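Local coordinates for chitin deacetylase 1 (Bombyx mori, PDB 5ZNT), which hydrolyses the N-acetamido groups of N-acetyl-D-glucosamine residues in chitin, releasing acetate and leaving chitosan, as a zinc-dependent carbohydrate esterase of family CE4, at residues Phe284-Trp287 / Ile288-Leu292; Ile307-Val310 / Gln311-Thr315. All coordinates share one frame; numbering follows the deposited sequence.

Contact 1: Phe284-Trp287 / Ile288-Leu292; sequences FLYW and IDEIL
F284 and I288, one helical turn apart in helix 278-294, form the tight inner side of this contact: the CD1 methyl of I288 sits over one face of the F284 ring, 3.6 Å from its centroid, in a CH-pi contact. W287 and I291 make a second one, in which the CG1 methylene of I291 lies over the five-membered ring of W287, 3.7 Å from its centroid and offset toward the rim. W287 CG is anti to the backbone N (chi1 -180°), which carries the indole beside its own carbonyl and along the helix to I291. I40, L250, F254 and F300 touch W287, and its NE1 makes a weak hydrogen bond to N251. Cut back to an alanine, W287 would probably deprive I291 CG1 of the flat face it packs on, leave N251 without its indole partner and open a gap toward helix 243-258. On the looser side, Y286 CE1 stays 3.9 Å from E290 OE2. A water bridges them, 2.8 Å from Y286 OH and donating to E290 OE2. E290 OE1 is hydrogen-bonded to Y247 OH, and D289 OD1 forms a salt bridge with R64 NE. The helix is thus amphipathic, its aromatic-aliphatic side turned into the fold.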
loop_
_atom_site.group_PDB
_atom_site.type_symbol
_atom_site.label_atom_id
_atom_site.label_comp_id
_atom_site.label_asym_id
_atom_site.label_seq_id
_atom_site.Cartn_x
_atom_site.Cartn_y
_atom_site.Cartn_z
ATOM N N PHE A 284 -2.677 -18.499 4.808
ATOM C CA PHE A 284 -2.566 -17.481 3.773
ATOM C C PHE A 284 -1.928 -18.060 2.512
ATOM O O PHE A 284 -2.397 -17.819 1.394
ATOM C CB PHE A 284 -1.735 -16.308 4.302
ATOM C CG PHE A 284 -1.600 -15.160 3.340
ATOM C CD1 PHE A 284 -2.704 -14.671 2.654
ATOM C CD2 PHE A 284 -0.374 -14.561 3.140
ATOM C CE1 PHE A 284 -2.581 -13.600 1.768
ATOM C CE2 PHE A 284 -0.237 -13.485 2.258
ATOM C CZ PHE A 284 -1.348 -13.006 1.575
ATOM N N LEU A 285 -0.828 -18.787 2.674
ATOM C CA LEU A 285 -0.164 -19.380 1.522
ATOM C C LEU A 285 -1.043 -20.445 0.864
ATOM O O LEU A 285 -1.128 -20.510 -0.371
ATOM C CB LEU A 285 1.180 -19.956 1.952
ATOM C CG LEU A 285 2.140 -18.873 2.456
ATOM C CD1 LEU A 285 3.500 -19.446 2.781
ATOM C CD2 LEU A 285 2.251 -17.736 1.421
ATOM N N TYR A 286 -1.701 -21.282 1.667
ATOM C CA TYR A 286 -2.650 -22.237 1.105
ATOM C C TYR A 286 -3.682 -21.519 0.247
ATOM O O TYR A 286 -3.957 -21.922 -0.894
ATOM C CB TYR A 286 -3.329 -23.019 2.229
ATOM C CG TYR A 286 -4.246 -24.106 1.726
ATOM C CD1 TYR A 286 -5.533 -23.808 1.298
ATOM C CD2 TYR A 286 -3.824 -25.428 1.679
ATOM C CE1 TYR A 286 -6.379 -24.795 0.822
ATOM C CE2 TYR A 286 -4.666 -26.430 1.213
ATOM C CZ TYR A 286 -5.938 -26.106 0.780
ATOM O OH TYR A 286 -6.789 -27.093 0.304
ATOM N N TRP A 287 -4.257 -20.441 0.785
ATOM C CA TRP A 287 -5.252 -19.665 0.057
ATOM C C TRP A 287 -4.683 -19.096 -1.239
ATOM O O TRP A 287 -5.301 -19.222 -2.309
ATOM C CB TRP A 287 -5.782 -18.544 0.955
ATOM C CG TRP A 287 -6.808 -17.707 0.283
ATOM C CD1 TRP A 287 -8.135 -18.024 0.104
ATOM C CD2 TRP A 287 -6.619 -16.413 -0.314
ATOM N NE1 TRP A 287 -8.769 -17.015 -0.569
ATOM C CE2 TRP A 287 -7.869 -16.013 -0.834
ATOM C CE3 TRP A 287 -5.513 -15.553 -0.462
ATOM C CZ2 TRP A 287 -8.054 -14.801 -1.485
ATOM C CZ3 TRP A 287 -5.703 -14.346 -1.110
ATOM C CH2 TRP A 287 -6.962 -13.987 -1.625
ATOM N N ILE A 288 -3.532 -18.421 -1.160
ATOM C CA ILE A 288 -2.894 -17.861 -2.353
ATOM C C ILE A 288 -2.706 -18.938 -3.415
ATOM O O ILE A 288 -3.004 -18.732 -4.597
ATOM C CB ILE A 288 -1.534 -17.228 -2.003
ATOM C CG1 ILE A 288 -1.713 -15.935 -1.222
ATOM C CG2 ILE A 288 -0.759 -16.939 -3.268
ATOM C CD1 ILE A 288 -0.359 -15.364 -0.745
ATOM N N ASP A 289 -2.155 -20.076 -3.021
ATOM C CA ASP A 289 -1.865 -21.120 -3.995
ATOM C C ASP A 289 -3.155 -21.690 -4.580
ATOM O O ASP A 289 -3.240 -21.960 -5.783
ATOM C CB ASP A 289 -1.036 -22.212 -3.342
ATOM C CG ASP A 289 0.375 -21.766 -3.028
ATOM O OD1 ASP A 289 0.887 -20.827 -3.695
ATOM O OD2 ASP A 289 0.984 -22.382 -2.136
ATOM N N GLU A 290 -4.185 -21.825 -3.753
ATOM C CA GLU A 290 -5.471 -22.305 -4.233
ATOM C C GLU A 290 -6.127 -21.309 -5.190
ATOM O O GLU A 290 -6.671 -21.704 -6.229
ATOM C CB GLU A 290 -6.378 -22.602 -3.042
ATOM C CG GLU A 290 -7.716 -23.208 -3.455
ATOM C CD GLU A 290 -8.551 -23.570 -2.272
ATOM O OE1 GLU A 290 -8.863 -22.663 -1.471
ATOM O OE2 GLU A 290 -8.888 -24.764 -2.133
ATOM N N ILE A 291 -6.075 -20.012 -4.866
ATOM C CA ILE A 291 -6.629 -18.987 -5.749
ATOM C C ILE A 291 -5.865 -18.933 -7.072
ATOM O O ILE A 291 -6.470 -18.861 -8.152
ATOM C CB ILE A 291 -6.614 -17.613 -5.050
ATOM C CG1 ILE A 291 -7.650 -17.549 -3.914
ATOM C CG2 ILE A 291 -6.820 -16.510 -6.063
ATOM C CD1 ILE A 291 -9.102 -17.468 -4.369
ATOM N N LEU A 292 -4.528 -18.941 -7.015
ATOM C CA LEU A 292 -3.732 -18.847 -8.238
ATOM C C LEU A 292 -4.003 -20.020 -9.179
ATOM O O LEU A 292 -4.072 -19.839 -10.397
ATOM C CB LEU A 292 -2.236 -18.780 -7.905
ATOM C CG LEU A 292 -1.677 -17.459 -7.328
ATOM C CD1 LEU A 292 -0.229 -17.656 -6.924
ATOM C CD2 LEU A 292 -1.761 -16.346 -8.332
HETATM O O HOH W 1 -9.462 -26.271 0.087
#

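Contact 2: Ile307-Val310 / Gln311-Thr315; sequences IQWV and QNPRT
W309 and P313 meet at the C-terminal end of helix 303-311 of this CE4 deacetylase, a helix end closed by proline, where the chain turns into an extended run leading to the N-cap T315 of helix 316-319. Backbone bonds tighten from i to i+4 to i to i+3 as the helix ends: Q311 N reaches I307 O at 3.0 Å, whereas N312 N bonds W309 O at 3.0 Å from above the carbonyl plane and Q308 O only weakly. P313 has no N-H to continue the series. Apolar contact comes next. P313 lies over one face of the indole, its CA 4.0 Å from the six-membered ring's centroid, a CH-pi contact, and its CB 3.9 Å from W309 CH2. W182 and W325 also meet this ring. The extended Q311 side chain passes I307 obliquely, its CD 3.9 Å from I307 CG2, before NE2 bonds the carbonyl of P16; W209 of strand 209-214 touches both residues. The polar side-chain link is made by the indole N-H. With W309 CG anti to the backbone N (chi1 -174°), the departing chain passes over one face of the ring, and W309 NE1 donates to R314 O over 2.8 Å, in the carbonyl plane and on a lone pair.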
loop_
_atom_site.group_PDB
_atom_site.type_symbol
_atom_site.label_atom_id
_atom_site.label_comp_id
_atom_site.label_asym_id
_atom_site.label_seq_id
_atom_site.Cartn_x
_atom_site.Cartn_y
_atom_site.Cartn_z
ATOM N N ILE A 307 -3.542 1.429 -10.355
ATOM C CA ILE A 307 -3.780 2.723 -10.992
ATOM C C ILE A 307 -3.495 2.649 -12.491
ATOM O O ILE A 307 -4.207 3.253 -13.301
ATOM C CB ILE A 307 -2.938 3.819 -10.303
ATOM C CG1 ILE A 307 -3.394 4.003 -8.854
ATOM C CG2 ILE A 307 -3.015 5.148 -11.077
ATOM C CD1 ILE A 307 -2.481 4.945 -8.013
ATOM N N GLN A 308 -2.463 1.901 -12.889
ATOM C CA GLN A 308 -2.154 1.789 -14.310
ATOM C C GLN A 308 -3.281 1.083 -15.060
ATOM O O GLN A 308 -3.626 1.475 -16.184
ATOM C CB GLN A 308 -0.817 1.072 -14.499
ATOM C CG GLN A 308 0.369 1.958 -14.159
ATOM C CD GLN A 308 1.655 1.181 -14.072
ATOM O OE1 GLN A 308 1.679 0.056 -13.572
ATOM N NE2 GLN A 308 2.733 1.768 -14.573
ATOM N N TRP A 309 -3.900 0.078 -14.436
ATOM C CA TRP A 309 -5.064 -0.563 -15.044
ATOM C C TRP A 309 -6.253 0.392 -15.107
ATOM O O TRP A 309 -6.946 0.458 -16.129
ATOM C CB TRP A 309 -5.444 -1.819 -14.266
ATOM C CG TRP A 309 -6.560 -2.617 -14.910
ATOM C CD1 TRP A 309 -6.421 -3.713 -15.717
ATOM C CD2 TRP A 309 -7.970 -2.379 -14.798
ATOM N NE1 TRP A 309 -7.656 -4.167 -16.124
ATOM C CE2 TRP A 309 -8.623 -3.364 -15.577
ATOM C CE3 TRP A 309 -8.742 -1.428 -14.126
ATOM C CZ2 TRP A 309 -10.012 -3.426 -15.698
ATOM C CZ3 TRP A 309 -10.124 -1.487 -14.247
ATOM C CH2 TRP A 309 -10.745 -2.487 -15.022
ATOM N N VAL A 310 -6.518 1.127 -14.023
ATOM C CA VAL A 310 -7.621 2.094 -14.028
ATOM C C VAL A 310 -7.451 3.085 -15.164
ATOM O O VAL A 310 -8.430 3.534 -15.773
ATOM C CB VAL A 310 -7.720 2.807 -12.665
ATOM C CG1 VAL A 310 -8.707 3.984 -12.732
ATOM C CG2 VAL A 310 -8.164 1.827 -11.598
ATOM N N GLN A 311 -6.210 3.448 -15.464
ATOM C CA GLN A 311 -5.943 4.447 -16.482
ATOM C C GLN A 311 -6.076 3.885 -17.889
ATOM O O GLN A 311 -6.191 4.658 -18.847
ATOM C CB GLN A 311 -4.543 5.034 -16.274
ATOM C CG GLN A 311 -4.421 5.923 -15.015
ATOM C CD GLN A 311 -2.984 6.372 -14.758
ATOM O OE1 GLN A 311 -2.030 5.626 -15.000
ATOM N NE2 GLN A 311 -2.828 7.596 -14.293
ATOM N N ASN A 312 -6.046 2.566 -18.035
ATOM C CA ASN A 312 -6.187 1.922 -19.338
ATOM C C ASN A 312 -6.816 0.555 -19.118
ATOM O O ASN A 312 -6.142 -0.479 -19.162
ATOM C CB ASN A 312 -4.835 1.822 -20.051
ATOM C CG ASN A 312 -4.934 1.107 -21.384
ATOM O OD1 ASN A 312 -6.030 0.924 -21.917
ATOM N ND2 ASN A 312 -3.788 0.678 -21.922
ATOM N N PRO A 313 -8.116 0.515 -18.856
ATOM C CA PRO A 313 -8.741 -0.739 -18.426
ATOM C C PRO A 313 -8.604 -1.850 -19.465
ATOM O O PRO A 313 -8.855 -1.658 -20.658
ATOM C CB PRO A 313 -10.198 -0.331 -18.187
ATOM C CG PRO A 313 -10.111 1.127 -17.846
ATOM C CD PRO A 313 -9.029 1.664 -18.721
ATOM N N ARG A 314 -8.155 -3.012 -18.996
ATOM C CA ARG A 314 -7.944 -4.189 -19.823
ATOM C C ARG A 314 -8.856 -5.307 -19.348
ATOM O O ARG A 314 -9.001 -5.532 -18.142
ATOM C CB ARG A 314 -6.489 -4.674 -19.758
ATOM C CG ARG A 314 -5.443 -3.581 -19.837
ATOM C CD ARG A 314 -5.596 -2.769 -21.104
ATOM N NE ARG A 314 -5.386 -3.546 -22.321
ATOM C CZ ARG A 314 -5.939 -3.232 -23.489
ATOM N NH1 ARG A 314 -6.741 -2.169 -23.567
ATOM N NH2 ARG A 314 -5.713 -3.981 -24.566
ATOM N N THR A 315 -9.454 -6.023 -20.298
ATOM C CA THR A 315 -10.229 -7.201 -19.952
ATOM C C THR A 315 -9.299 -8.318 -19.495
ATOM O O THR A 315 -8.076 -8.263 -19.681
ATOM C CB THR A 315 -11.037 -7.698 -21.154
ATOM O OG1 THR A 315 -10.131 -8.267 -22.110
ATOM C CG2 THR A 315 -11.816 -6.553 -21.807
#

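Overall arrangement
This chain is the piece of a longer protein that carries the CE4 polysaccharide deacetylase domain; the chitin deacetylase function is that of the whole protein. From the N terminus, the chain first lays down strand 38-45 of the parallel sheet and, after strand 265-270, enters helix 278-294, which holds contact 1. Strand 298-300 follows, pairing in parallel with 38-45, and helix 303-311 leads into contact 2. The two contacts come in series, neither nesting nor crossing, and each is local, closing no long loop. Contact 1 joins its helix to helix 243-258 and to strands 38-45 and 298-300; contact 2 joins the end of helix 303-311 to strand 209-214 and leads through T315 into helix 316-319. Both lie away from the zinc site.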